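Local structure of probable amidase (Thermus thermophilus, 2DC0) at residues Tyr188-Leu193 with Gly417-Val422; Val182-Ser187 with Phe218-Leu223; Leu386-Leu391 with Gly409-Gly414; Ser171-Ala176 with Val393-Leu398. The protein is a probable amidase of the amidase family, an alpha/beta protein whose helices pack against a large mixed beta sheet. One frame throughout, in Å; residues are numbered along the deposited sequence.

Interaction 1 (Tyr188-Leu193 with Gly417-Val422)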
loop_
_atom_site.group_PDB
_atom_site.type_symbol
_atom_site.label_atom_id
_atom_site.label_comp_id
_atom_site.label_asym_id
_atom_site.label_seq_id
_atom_site.Cartn_x
_atom_site.Cartn_y
_atom_site.Cartn_z
ATOM N N TYR A 188 -0.444 -0.898 -9.826
ATOM C CA TYR A 188 -1.879 -0.659 -9.720
ATOM C C TYR A 188 -2.253 0.728 -10.245
ATOM O O TYR A 188 -1.556 1.708 -9.976
ATOM C CB TYR A 188 -2.320 -0.776 -8.257
ATOM C CG TYR A 188 -3.783 -0.474 -8.030
ATOM C CD1 TYR A 188 -4.761 -1.444 -8.258
ATOM C CD2 TYR A 188 -4.194 0.786 -7.583
ATOM C CE1 TYR A 188 -6.110 -1.167 -8.045
ATOM C CE2 TYR A 188 -5.542 1.070 -7.369
ATOM C CZ TYR A 188 -6.491 0.092 -7.600
ATOM O OH TYR A 188 -7.826 0.379 -7.389
ATOM N N GLY A 189 -3.336 0.792 -11.016
ATOM C CA GLY A 189 -3.822 2.057 -11.532
ATOM C C GLY A 189 -3.101 2.735 -12.682
ATOM O O GLY A 189 -3.626 3.697 -13.241
ATOM N N ARG A 190 -1.916 2.261 -13.050
ATOM C CA ARG A 190 -1.194 2.900 -14.145
ATOM C C ARG A 190 -2.023 2.867 -15.435
ATOM O O ARG A 190 -2.058 3.846 -16.182
ATOM C CB ARG A 190 0.161 2.229 -14.363
ATOM C CG ARG A 190 1.040 2.976 -15.346
ATOM C CD ARG A 190 2.398 2.320 -15.475
ATOM N NE ARG A 190 3.205 2.453 -14.262
ATOM C CZ ARG A 190 3.789 3.581 -13.865
ATOM N NH1 ARG A 190 3.659 4.690 -14.582
ATOM N NH2 ARG A 190 4.521 3.595 -12.758
ATOM N N VAL A 191 -2.684 1.745 -15.696
ATOM C CA VAL A 191 -3.533 1.618 -16.878
ATOM C C VAL A 191 -4.972 1.705 -16.377
ATOM O O VAL A 191 -5.380 0.945 -15.498
ATOM C CB VAL A 191 -3.311 0.271 -17.607
ATOM C CG1 VAL A 191 -4.267 0.152 -18.789
ATOM C CG2 VAL A 191 -1.871 0.182 -18.099
ATOM N N SER A 192 -5.735 2.642 -16.928
ATOM C CA SER A 192 -7.112 2.841 -16.499
ATOM C C SER A 192 -8.040 1.660 -16.708
ATOM O O SER A 192 -8.032 1.017 -17.758
ATOM C CB SER A 192 -7.719 4.062 -17.193
ATOM O OG SER A 192 -9.084 4.190 -16.849
ATOM N N LEU A 193 -8.847 1.385 -15.690
ATOM C CA LEU A 193 -9.825 0.314 -15.751
ATOM C C LEU A 193 -11.224 0.918 -15.852
ATOM O O LEU A 193 -12.228 0.242 -15.615
ATOM C CB LEU A 193 -9.714 -0.581 -14.514
ATOM C CG LEU A 193 -8.656 -1.684 -14.640
ATOM C CD1 LEU A 193 -8.414 -2.342 -13.291
ATOM C CD2 LEU A 193 -9.123 -2.713 -15.667
ATOM N N GLY A 417 5.573 1.337 -8.610
ATOM C CA GLY A 417 5.938 2.398 -9.535
ATOM C C GLY A 417 7.183 2.150 -10.372
ATOM O O GLY A 417 7.503 2.951 -11.246
ATOM N N GLU A 418 7.888 1.049 -10.138
ATOM C CA GLU A 418 9.094 0.790 -10.917
ATOM C C GLU A 418 8.887 -0.114 -12.126
ATOM O O GLU A 418 9.674 -1.028 -12.379
ATOM C CB GLU A 418 10.198 0.239 -10.004
ATOM C CG GLU A 418 10.626 1.241 -8.929
ATOM C CD GLU A 418 10.783 2.665 -9.478
ATOM O OE1 GLU A 418 11.570 2.865 -10.431
ATOM O OE2 GLU A 418 10.111 3.589 -8.959
ATOM N N ASP A 419 7.830 0.171 -12.881
ATOM C CA ASP A 419 7.478 -0.592 -14.069
ATOM C C ASP A 419 8.611 -0.620 -15.088
ATOM O O ASP A 419 8.869 -1.654 -15.703
ATOM C CB ASP A 419 6.238 0.009 -14.730
ATOM C CG ASP A 419 5.067 0.114 -13.783
ATOM O OD1 ASP A 419 3.989 -0.410 -14.142
ATOM O OD2 ASP A 419 5.221 0.720 -12.690
ATOM N N GLY A 420 9.274 0.519 -15.268
ATOM C CA GLY A 420 10.366 0.604 -16.220
ATOM C C GLY A 420 11.519 -0.305 -15.849
ATOM O O GLY A 420 12.111 -0.953 -16.710
ATOM N N LYS A 421 11.838 -0.355 -14.561
ATOM C CA LYS A 421 12.930 -1.194 -14.081
ATOM C C LYS A 421 12.595 -2.667 -14.278
ATOM O O LYS A 421 13.451 -3.464 -14.664
ATOM C CB LYS A 421 13.197 -0.910 -12.597
ATOM C CG LYS A 421 14.433 -1.593 -12.025
ATOM C CD LYS A 421 14.652 -1.166 -10.575
ATOM C CE LYS A 421 15.935 -1.748 -9.998
ATOM N NZ LYS A 421 17.129 -1.273 -10.747
ATOM N N VAL A 422 11.345 -3.028 -14.007
ATOM C CA VAL A 422 10.910 -4.405 -14.175
ATOM C C VAL A 422 11.015 -4.818 -15.637
ATOM O O VAL A 422 11.541 -5.888 -15.962
ATOM C CB VAL A 422 9.456 -4.587 -13.694
ATOM C CG1 VAL A 422 8.954 -5.985 -14.047
ATOM C CG2 VAL A 422 9.392 -4.372 -12.189
#
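Gly417 and Asp419 are the residues of 417-422 that meet Arg190, whose side chain reaches over from the loop 188-193. Gly417 comes first. Its CA lies at the edge of the guanidinium group, in its plane. Its O is 3.4 Å from Arg190 NH2, but the angle is too poor for a hydrogen bond. Glu418 follows as the N-cap of the helix, and its O accepts a backbone bond from Val422 N. Its carboxylate forms a salt bridge with Arg346 of the second subunit. Asp419 then carries the main contact. Its OD2 makes a salt bridge with Arg190 NH2 at 3.0 Å, and the hydrogen bond within it is bent, at 134°. The two flat groups stand nearly upright to each other, 79° apart. Arg190 NH2 meets OD2 from above the carboxylate plane. Arg190 NE lies 3.0 Å from Asp419 CG. The arginine starts out extended and bends at chi3 (-69°), which turns its end onto the carboxylate. Asp419 OD2 is shared, since Ser187 OG bonds both to it and to Gly417 N. The contact thus joins the loop between strands 182-185 and 206-210 to the start of helix 419-430, while Glu226 holds Arg190 NH1 and Ala224 at the end of helix 213-224 packs against Arg190.

Interaction 2 (Val182-Ser187 with Phe218-Leu223)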
loop_
_atom_site.group_PDB
_atom_site.type_symbol
_atom_site.label_atom_id
_atom_site.label_comp_id
_atom_site.label_asym_id
_atom_site.label_seq_id
_atom_site.Cartn_x
_atom_site.Cartn_y
_atom_site.Cartn_z
ATOM N N VAL A 182 4.321 -13.492 -22.995
ATOM C CA VAL A 182 4.701 -12.472 -22.028
ATOM C C VAL A 182 3.453 -11.802 -21.477
ATOM O O VAL A 182 2.532 -11.478 -22.225
ATOM C CB VAL A 182 5.602 -11.396 -22.686
ATOM C CG1 VAL A 182 5.849 -10.244 -21.718
ATOM C CG2 VAL A 182 6.929 -12.019 -23.105
ATOM N N GLY A 183 3.417 -11.599 -20.166
ATOM C CA GLY A 183 2.268 -10.952 -19.567
ATOM C C GLY A 183 2.762 -9.918 -18.581
ATOM O O GLY A 183 3.562 -10.236 -17.707
ATOM N N PHE A 184 2.315 -8.676 -18.707
ATOM C CA PHE A 184 2.773 -7.667 -17.765
ATOM C C PHE A 184 1.663 -7.019 -16.949
ATOM O O PHE A 184 0.692 -6.495 -17.501
ATOM C CB PHE A 184 3.577 -6.581 -18.493
ATOM C CG PHE A 184 4.154 -5.532 -17.574
ATOM C CD1 PHE A 184 4.970 -5.895 -16.502
ATOM C CD2 PHE A 184 3.883 -4.182 -17.781
ATOM C CE1 PHE A 184 5.509 -4.923 -15.644
ATOM C CE2 PHE A 184 4.412 -3.203 -16.936
ATOM C CZ PHE A 184 5.227 -3.570 -15.864
ATOM N N LYS A 185 1.800 -7.081 -15.625
ATOM C CA LYS A 185 0.839 -6.444 -14.724
ATOM C C LYS A 185 1.551 -5.214 -14.178
ATOM O O LYS A 185 2.402 -5.327 -13.292
ATOM C CB LYS A 185 0.452 -7.346 -13.547
ATOM C CG LYS A 185 -0.570 -6.669 -12.607
ATOM C CD LYS A 185 -0.610 -7.294 -11.214
ATOM C CE LYS A 185 0.608 -6.899 -10.390
ATOM N NZ LYS A 185 0.646 -5.422 -10.149
ATOM N N PRO A 186 1.221 -4.025 -14.704
ATOM C CA PRO A 186 1.851 -2.784 -14.251
ATOM C C PRO A 186 1.449 -2.458 -12.824
ATOM O O PRO A 186 0.617 -3.148 -12.221
ATOM C CB PRO A 186 1.308 -1.734 -15.222
ATOM C CG PRO A 186 0.932 -2.528 -16.438
ATOM C CD PRO A 186 0.312 -3.764 -15.833
ATOM N N SER A 187 2.041 -1.398 -12.287
ATOM C CA SER A 187 1.703 -0.952 -10.940
ATOM C C SER A 187 0.209 -0.672 -10.957
ATOM O O SER A 187 -0.345 -0.251 -11.980
ATOM C CB SER A 187 2.446 0.341 -10.594
ATOM O OG SER A 187 3.850 0.127 -10.528
ATOM N N PHE A 218 6.246 -1.360 -24.871
ATOM C CA PHE A 218 5.677 -0.511 -25.911
ATOM C C PHE A 218 4.184 -0.295 -25.705
ATOM O O PHE A 218 3.697 0.839 -25.699
ATOM C CB PHE A 218 5.931 -1.159 -27.277
ATOM C CG PHE A 218 5.359 -0.395 -28.444
ATOM C CD1 PHE A 218 5.702 0.936 -28.666
ATOM C CD2 PHE A 218 4.502 -1.022 -29.344
ATOM C CE1 PHE A 218 5.202 1.633 -29.770
ATOM C CE2 PHE A 218 3.997 -0.333 -30.453
ATOM C CZ PHE A 218 4.351 0.997 -30.661
ATOM N N LEU A 219 3.464 -1.394 -25.523
ATOM C CA LEU A 219 2.026 -1.348 -25.330
ATOM C C LEU A 219 1.622 -0.724 -23.993
ATOM O O LEU A 219 0.609 -0.023 -23.911
ATOM C CB LEU A 219 1.469 -2.764 -25.449
ATOM C CG LEU A 219 0.054 -2.969 -25.971
ATOM C CD1 LEU A 219 -0.179 -2.181 -27.264
ATOM C CD2 LEU A 219 -0.132 -4.458 -26.215
ATOM N N THR A 220 2.407 -0.973 -22.948
ATOM C CA THR A 220 2.096 -0.417 -21.634
ATOM C C THR A 220 2.192 1.111 -21.661
ATOM O O THR A 220 1.392 1.790 -21.027
ATOM C CB THR A 220 3.029 -1.005 -20.534
ATOM O OG1 THR A 220 2.815 -2.420 -20.437
ATOM C CG2 THR A 220 2.730 -0.375 -19.178
ATOM N N GLU A 221 3.153 1.656 -22.403
ATOM C CA GLU A 221 3.282 3.109 -22.496
ATOM C C GLU A 221 2.024 3.680 -23.148
ATOM O O GLU A 221 1.482 4.692 -22.698
ATOM C CB GLU A 221 4.501 3.506 -23.330
ATOM C CG GLU A 221 5.841 3.194 -22.686
ATOM C CD GLU A 221 6.994 3.791 -23.472
ATOM O OE1 GLU A 221 7.030 3.600 -24.706
ATOM O OE2 GLU A 221 7.872 4.435 -22.858
ATOM N N ILE A 222 1.558 3.020 -24.204
ATOM C CA ILE A 222 0.362 3.460 -24.910
ATOM C C ILE A 222 -0.868 3.322 -24.021
ATOM O O ILE A 222 -1.711 4.215 -23.974
ATOM C CB ILE A 222 0.137 2.637 -26.208
ATOM C CG1 ILE A 222 1.331 2.807 -27.152
ATOM C CG2 ILE A 222 -1.157 3.062 -26.881
ATOM C CD1 ILE A 222 1.666 4.246 -27.624
ATOM N N LEU A 223 -0.966 2.206 -23.306
ATOM C CA LEU A 223 -2.102 1.963 -22.420
ATOM C C LEU A 223 -2.140 2.923 -21.244
ATOM O O LEU A 223 -3.212 3.329 -20.798
ATOM C CB LEU A 223 -2.059 0.529 -21.895
ATOM C CG LEU A 223 -2.416 -0.553 -22.917
ATOM C CD1 LEU A 223 -2.023 -1.925 -22.377
ATOM C CD2 LEU A 223 -3.910 -0.492 -23.211
#
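Thr220 OG1 meets the ring edge of Phe184 while its hydrogen bond goes to Ala216 O, one turn back in its own helix. The nearest ring atom is Phe184 CD2, 3.4 Å from Thr220 OG1. The oxygen sits near the ring plane, and the two side chains cross at about a right angle. The torsion of Thr220 places OG1 beside the backbone N (chi1 -63°), where the carbonyl of the preceding turn can be reached. The same torsion sends CG2 the other way, anti to the N. That methyl group also lies in the plane of the ring at its edge, 4.0 Å from Phe184 CE2. It touches Pro186 as well, with Thr220 CG2 3.9 Å from Pro186 CG. One threonine therefore bridges two residues that face it from the same side of the strand. Lys185, between them, points away. Its NZ bonds to Pro186 O at 3.1 Å, approaching from above the carbonyl plane, and it also bonds to Val393 O. Strand 182-185 runs between strands 206-210 and 395-403. Helix 213-224 lies over this face, where Thr220 also packs on Pro208 of strand 206-210. Helix 419-430 lies beside it, its Asp419, Val422 and Leu423 touching Phe184.

Interaction 3 (Leu386-Leu391 with Gly409-Gly414)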
loop_
_atom_site.group_PDB
_atom_site.type_symbol
_atom_site.label_atom_id
_atom_site.label_comp_id
_atom_site.label_asym_id
_atom_site.label_seq_id
_atom_site.Cartn_x
_atom_site.Cartn_y
_atom_site.Cartn_z
ATOM N N LEU A 386 -0.839 -14.029 -6.488
ATOM C CA LEU A 386 -1.686 -13.087 -5.766
ATOM C C LEU A 386 -1.059 -12.009 -4.869
ATOM O O LEU A 386 -1.602 -10.915 -4.757
ATOM C CB LEU A 386 -2.758 -13.868 -4.979
ATOM C CG LEU A 386 -2.376 -14.739 -3.770
ATOM C CD1 LEU A 386 -2.145 -13.852 -2.559
ATOM C CD2 LEU A 386 -3.524 -15.726 -3.477
ATOM N N PRO A 387 0.094 -12.284 -4.237
ATOM C CA PRO A 387 0.680 -11.250 -3.372
ATOM C C PRO A 387 1.006 -9.938 -4.077
ATOM O O PRO A 387 0.772 -8.856 -3.541
ATOM C CB PRO A 387 1.950 -11.920 -2.837
ATOM C CG PRO A 387 1.626 -13.390 -2.900
ATOM C CD PRO A 387 0.932 -13.496 -4.235
ATOM N N PHE A 388 1.532 -10.041 -5.290
ATOM C CA PHE A 388 1.952 -8.870 -6.042
ATOM C C PHE A 388 0.820 -8.038 -6.640
ATOM O O PHE A 388 0.965 -6.825 -6.813
ATOM C CB PHE A 388 2.970 -9.345 -7.076
ATOM C CG PHE A 388 3.958 -10.315 -6.492
ATOM C CD1 PHE A 388 4.828 -9.903 -5.481
ATOM C CD2 PHE A 388 3.926 -11.661 -6.839
ATOM C CE1 PHE A 388 5.641 -10.818 -4.816
ATOM C CE2 PHE A 388 4.734 -12.590 -6.179
ATOM C CZ PHE A 388 5.593 -12.168 -5.163
ATOM N N SER A 389 -0.304 -8.679 -6.939
ATOM C CA SER A 389 -1.457 -7.960 -7.457
ATOM C C SER A 389 -2.187 -7.400 -6.230
ATOM O O SER A 389 -2.676 -6.269 -6.245
ATOM C CB SER A 389 -2.375 -8.895 -8.252
ATOM O OG SER A 389 -2.596 -10.107 -7.557
ATOM N N LEU A 390 -2.239 -8.193 -5.163
ATOM C CA LEU A 390 -2.882 -7.766 -3.923
ATOM C C LEU A 390 -2.274 -6.447 -3.451
ATOM O O LEU A 390 -2.993 -5.540 -3.032
ATOM C CB LEU A 390 -2.691 -8.818 -2.818
ATOM C CG LEU A 390 -3.251 -8.433 -1.435
ATOM C CD1 LEU A 390 -4.776 -8.381 -1.484
ATOM C CD2 LEU A 390 -2.790 -9.443 -0.391
ATOM N N LEU A 391 -0.949 -6.349 -3.534
ATOM C CA LEU A 391 -0.229 -5.158 -3.088
ATOM C C LEU A 391 0.070 -4.124 -4.180
ATOM O O LEU A 391 0.677 -3.092 -3.906
ATOM C CB LEU A 391 1.062 -5.580 -2.371
ATOM C CG LEU A 391 0.805 -6.416 -1.103
ATOM C CD1 LEU A 391 2.121 -6.900 -0.489
ATOM C CD2 LEU A 391 0.041 -5.556 -0.093
ATOM N N GLY A 409 6.382 -20.222 -16.776
ATOM C CA GLY A 409 6.801 -18.835 -16.698
ATOM C C GLY A 409 7.538 -18.394 -15.448
ATOM O O GLY A 409 7.496 -19.060 -14.409
ATOM N N LEU A 410 8.217 -17.255 -15.561
ATOM C CA LEU A 410 8.984 -16.670 -14.463
ATOM C C LEU A 410 8.434 -15.296 -14.115
ATOM O O LEU A 410 8.065 -14.520 -15.000
ATOM C CB LEU A 410 10.457 -16.517 -14.863
ATOM C CG LEU A 410 11.397 -15.869 -13.842
ATOM C CD1 LEU A 410 11.653 -16.847 -12.686
ATOM C CD2 LEU A 410 12.729 -15.511 -14.512
ATOM N N GLN A 411 8.375 -14.995 -12.824
ATOM C CA GLN A 411 7.897 -13.695 -12.376
ATOM C C GLN A 411 9.065 -12.805 -11.989
ATOM O O GLN A 411 9.998 -13.250 -11.327
ATOM C CB GLN A 411 6.983 -13.832 -11.157
ATOM C CG GLN A 411 5.590 -14.340 -11.447
ATOM C CD GLN A 411 4.713 -14.285 -10.208
ATOM O OE1 GLN A 411 4.858 -15.098 -9.296
ATOM N NE2 GLN A 411 3.815 -13.310 -10.160
ATOM N N VAL A 412 9.002 -11.551 -12.428
ATOM C CA VAL A 412 10.002 -10.546 -12.109
ATOM C C VAL A 412 9.183 -9.491 -11.372
ATOM O O VAL A 412 8.329 -8.843 -11.972
ATOM C CB VAL A 412 10.622 -9.921 -13.381
ATOM C CG1 VAL A 412 11.692 -8.901 -12.987
ATOM C CG2 VAL A 412 11.235 -11.019 -14.268
ATOM N N VAL A 413 9.434 -9.342 -10.074
ATOM C CA VAL A 413 8.692 -8.410 -9.221
ATOM C C VAL A 413 9.490 -7.176 -8.815
ATOM O O VAL A 413 10.574 -7.299 -8.249
ATOM C CB VAL A 413 8.241 -9.121 -7.922
ATOM C CG1 VAL A 413 7.362 -8.198 -7.090
ATOM C CG2 VAL A 413 7.509 -10.417 -8.261
ATOM N N GLY A 414 8.948 -5.989 -9.076
ATOM C CA GLY A 414 9.649 -4.762 -8.714
ATOM C C GLY A 414 8.909 -3.936 -7.674
ATOM O O GLY A 414 7.795 -4.283 -7.275
#
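Phe388 meets Val413 face on. The methyl CG2 of Val413 stands almost over the ring centre, 3.8 Å from the centroid and only 4° off the ring normal. This is a CH-pi contact. The other branch reaches the rim, with Val413 CG1 3.5 Å from Phe388 CD1. Both branches can be used because Val413 has CG1 anti to its backbone N and CG2 beside it. On the far side of the ring, Pro387 CB lies over the centre, 4.2 Å above the plane. The ring is thus sandwiched between its own neighbour and the strand. A chi1 of -44° swings the ring to the side of its backbone N, and this lays its face on the valine. Gln411 approaches near CD2 and CE2 of the ring. Its chain is extended beyond CG, and its amide plane is turned 74° from the ring. Gln411 and Val413 are two apart on the strand, so both point toward the helix. The arrangement is a short helix packed on one face of the central sheet, against the second strand of the beta hairpin 395-413, as expected in the alpha/beta fold of the amidase family.

Interaction 4 (Ser171-Ala176 with Val393-Leu398)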
loop_
_atom_site.group_PDB
_atom_site.type_symbol
_atom_site.label_atom_id
_atom_site.label_comp_id
_atom_site.label_asym_id
_atom_site.label_seq_id
_atom_site.Cartn_x
_atom_site.Cartn_y
_atom_site.Cartn_z
ATOM N N SER A 171 -4.498 -13.273 -13.062
ATOM C CA SER A 171 -5.173 -13.507 -14.334
ATOM C C SER A 171 -4.470 -13.123 -15.634
ATOM O O SER A 171 -4.956 -13.447 -16.717
ATOM C CB SER A 171 -6.566 -12.899 -14.279
ATOM O OG SER A 171 -7.403 -13.765 -13.525
ATOM N N ILE A 172 -3.341 -12.431 -15.537
ATOM C CA ILE A 172 -2.562 -12.086 -16.723
ATOM C C ILE A 172 -1.314 -12.976 -16.719
ATOM O O ILE A 172 -0.993 -13.629 -17.707
ATOM C CB ILE A 172 -2.118 -10.597 -16.716
ATOM C CG1 ILE A 172 -3.250 -9.716 -17.248
ATOM C CG2 ILE A 172 -0.860 -10.401 -17.558
ATOM C CD1 ILE A 172 -3.100 -8.225 -16.951
ATOM N N ARG A 173 -0.617 -13.002 -15.589
ATOM C CA ARG A 173 0.601 -13.788 -15.453
ATOM C C ARG A 173 0.406 -15.303 -15.564
ATOM O O ARG A 173 1.198 -15.985 -16.220
ATOM C CB ARG A 173 1.280 -13.416 -14.132
ATOM C CG ARG A 173 1.711 -11.949 -14.111
ATOM C CD ARG A 173 1.932 -11.428 -12.697
ATOM N NE ARG A 173 0.667 -11.240 -11.989
ATOM C CZ ARG A 173 0.543 -11.303 -10.668
ATOM N NH1 ARG A 173 1.612 -11.555 -9.915
ATOM N NH2 ARG A 173 -0.647 -11.120 -10.097
ATOM N N ILE A 174 -0.644 -15.833 -14.943
ATOM C CA ILE A 174 -0.900 -17.272 -14.991
ATOM C C ILE A 174 -1.117 -17.786 -16.420
ATOM O O ILE A 174 -0.455 -18.725 -16.850
ATOM C CB ILE A 174 -2.105 -17.644 -14.085
ATOM C CG1 ILE A 174 -1.718 -17.377 -12.620
ATOM C CG2 ILE A 174 -2.485 -19.117 -14.271
ATOM C CD1 ILE A 174 -2.879 -17.319 -11.670
ATOM N N PRO A 175 -2.047 -17.179 -17.176
ATOM C CA PRO A 175 -2.241 -17.674 -18.544
ATOM C C PRO A 175 -1.007 -17.446 -19.420
ATOM O O PRO A 175 -0.720 -18.242 -20.321
ATOM C CB PRO A 175 -3.483 -16.915 -19.028
ATOM C CG PRO A 175 -3.477 -15.662 -18.212
ATOM C CD PRO A 175 -3.031 -16.135 -16.841
ATOM N N ALA A 176 -0.264 -16.374 -19.153
ATOM C CA ALA A 176 0.951 -16.106 -19.922
ATOM C C ALA A 176 1.919 -17.256 -19.682
ATOM O O ALA A 176 2.496 -17.798 -20.622
ATOM C CB ALA A 176 1.586 -14.781 -19.479
ATOM N N VAL A 393 2.167 -4.018 -6.915
ATOM C CA VAL A 393 3.490 -3.783 -7.490
ATOM C C VAL A 393 3.640 -4.348 -8.902
ATOM O O VAL A 393 3.038 -5.364 -9.244
ATOM C CB VAL A 393 4.598 -4.364 -6.586
ATOM C CG1 VAL A 393 4.568 -3.658 -5.235
ATOM C CG2 VAL A 393 4.408 -5.857 -6.400
ATOM N N PRO A 394 4.447 -3.683 -9.749
ATOM C CA PRO A 394 4.662 -4.132 -11.130
ATOM C C PRO A 394 5.288 -5.516 -11.191
ATOM O O PRO A 394 6.325 -5.762 -10.580
ATOM C CB PRO A 394 5.564 -3.045 -11.713
ATOM C CG PRO A 394 6.352 -2.581 -10.511
ATOM C CD PRO A 394 5.292 -2.515 -9.436
ATOM N N THR A 395 4.650 -6.418 -11.930
ATOM C CA THR A 395 5.139 -7.785 -12.042
ATOM C C THR A 395 5.051 -8.310 -13.471
ATOM O O THR A 395 3.996 -8.271 -14.101
ATOM C CB THR A 395 4.346 -8.720 -11.117
ATOM O OG1 THR A 395 4.286 -8.143 -9.804
ATOM C CG2 THR A 395 5.020 -10.080 -11.040
ATOM N N LEU A 396 6.178 -8.798 -13.972
ATOM C CA LEU A 396 6.257 -9.334 -15.321
ATOM C C LEU A 396 6.301 -10.857 -15.306
ATOM O O LEU A 396 6.918 -11.454 -14.422
ATOM C CB LEU A 396 7.528 -8.818 -16.002
ATOM C CG LEU A 396 7.828 -9.349 -17.401
ATOM C CD1 LEU A 396 6.812 -8.756 -18.382
ATOM C CD2 LEU A 396 9.244 -8.960 -17.818
ATOM N N ALA A 397 5.632 -11.483 -16.271
ATOM C CA ALA A 397 5.680 -12.936 -16.401
ATOM C C ALA A 397 6.245 -13.198 -17.796
ATOM O O ALA A 397 5.740 -12.660 -18.779
ATOM C CB ALA A 397 4.275 -13.553 -16.271
ATOM N N LEU A 398 7.316 -13.980 -17.873
ATOM C CA LEU A 398 7.922 -14.337 -19.154
ATOM C C LEU A 398 8.395 -15.785 -19.109
ATOM O O LEU A 398 8.759 -16.295 -18.047
ATOM C CB LEU A 398 9.106 -13.412 -19.496
ATOM C CG LEU A 398 10.121 -12.942 -18.439
ATOM C CD1 LEU A 398 10.407 -14.002 -17.414
ATOM C CD2 LEU A 398 11.399 -12.530 -19.180
#
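Arg173 lies along strand 395-398, passing first over Ala397 and then over Thr395. Its CB begins the contact, 3.7 Å from Ala397 CB. The next carbon, CG, keeps the same distance from that methyl group. With chi1 at -63°, Arg173 CG sits beside the backbone N, and the chain heads along the strand toward Thr395. There Arg173 CD comes 3.8 Å from Thr395 CG2. The chain then bends at chi3. NE stands farther from the threonine than CD does and is hydrogen-bonded outside the two segments. Arg173 NH1 ends 3.9 Å from Thr395 CG2, a methyl group that lies obliquely to the guanidinium group, neither over its face nor at its edge. The polar ends of the arginine bond to others: NH2 forms a salt bridge with Asp167 and NH1 a hydrogen bond with Thr385 O. The residues 171-176 belong to the Ser-Ile-Arg-Ile-Pro-Ala run familiar from the amidase family. They open helix 173-179, which packs on the central sheet, and the chain returns from it as strand 182-185, the antiparallel neighbour of strand 395-403. The small side chain of Ala397 is consistent with the close approach of helix and strand, 5.2 Å between Arg173 CA and Ala397 CA. One turn on, Ala176 CB touches the same methyl group at 4.4 Å from Ala397 CB. Thr395 OG1 is turned back on its own segment and donates to Val393 O at 3.1 Å, from above the carbonyl plane.

Overall arrangement
Interactions 2, 3 and 4 lie on the middle strands of the large mixed sheet, and interaction 1 flanks them. Strands 182-185, 395-403 and 406-413 are neighbours in that order and carry interactions 2, 4 and 3. The centres of interactions 3 and 4 are about 7 Å apart, as are those of 1 and 2. Those of 2 and 3 are about 14 Å apart. Along the chain, interaction 2 is nested within the loop closed by interaction 4, and interaction 3 within that of interaction 1. Interactions 1 and 2 cross, as do 1 and 4. Ser187 ties the end of segment 182-187 to helix 419-430. Parts distant in sequence thus meet around three neighbouring strands, with interaction 1 at the partly buried margin.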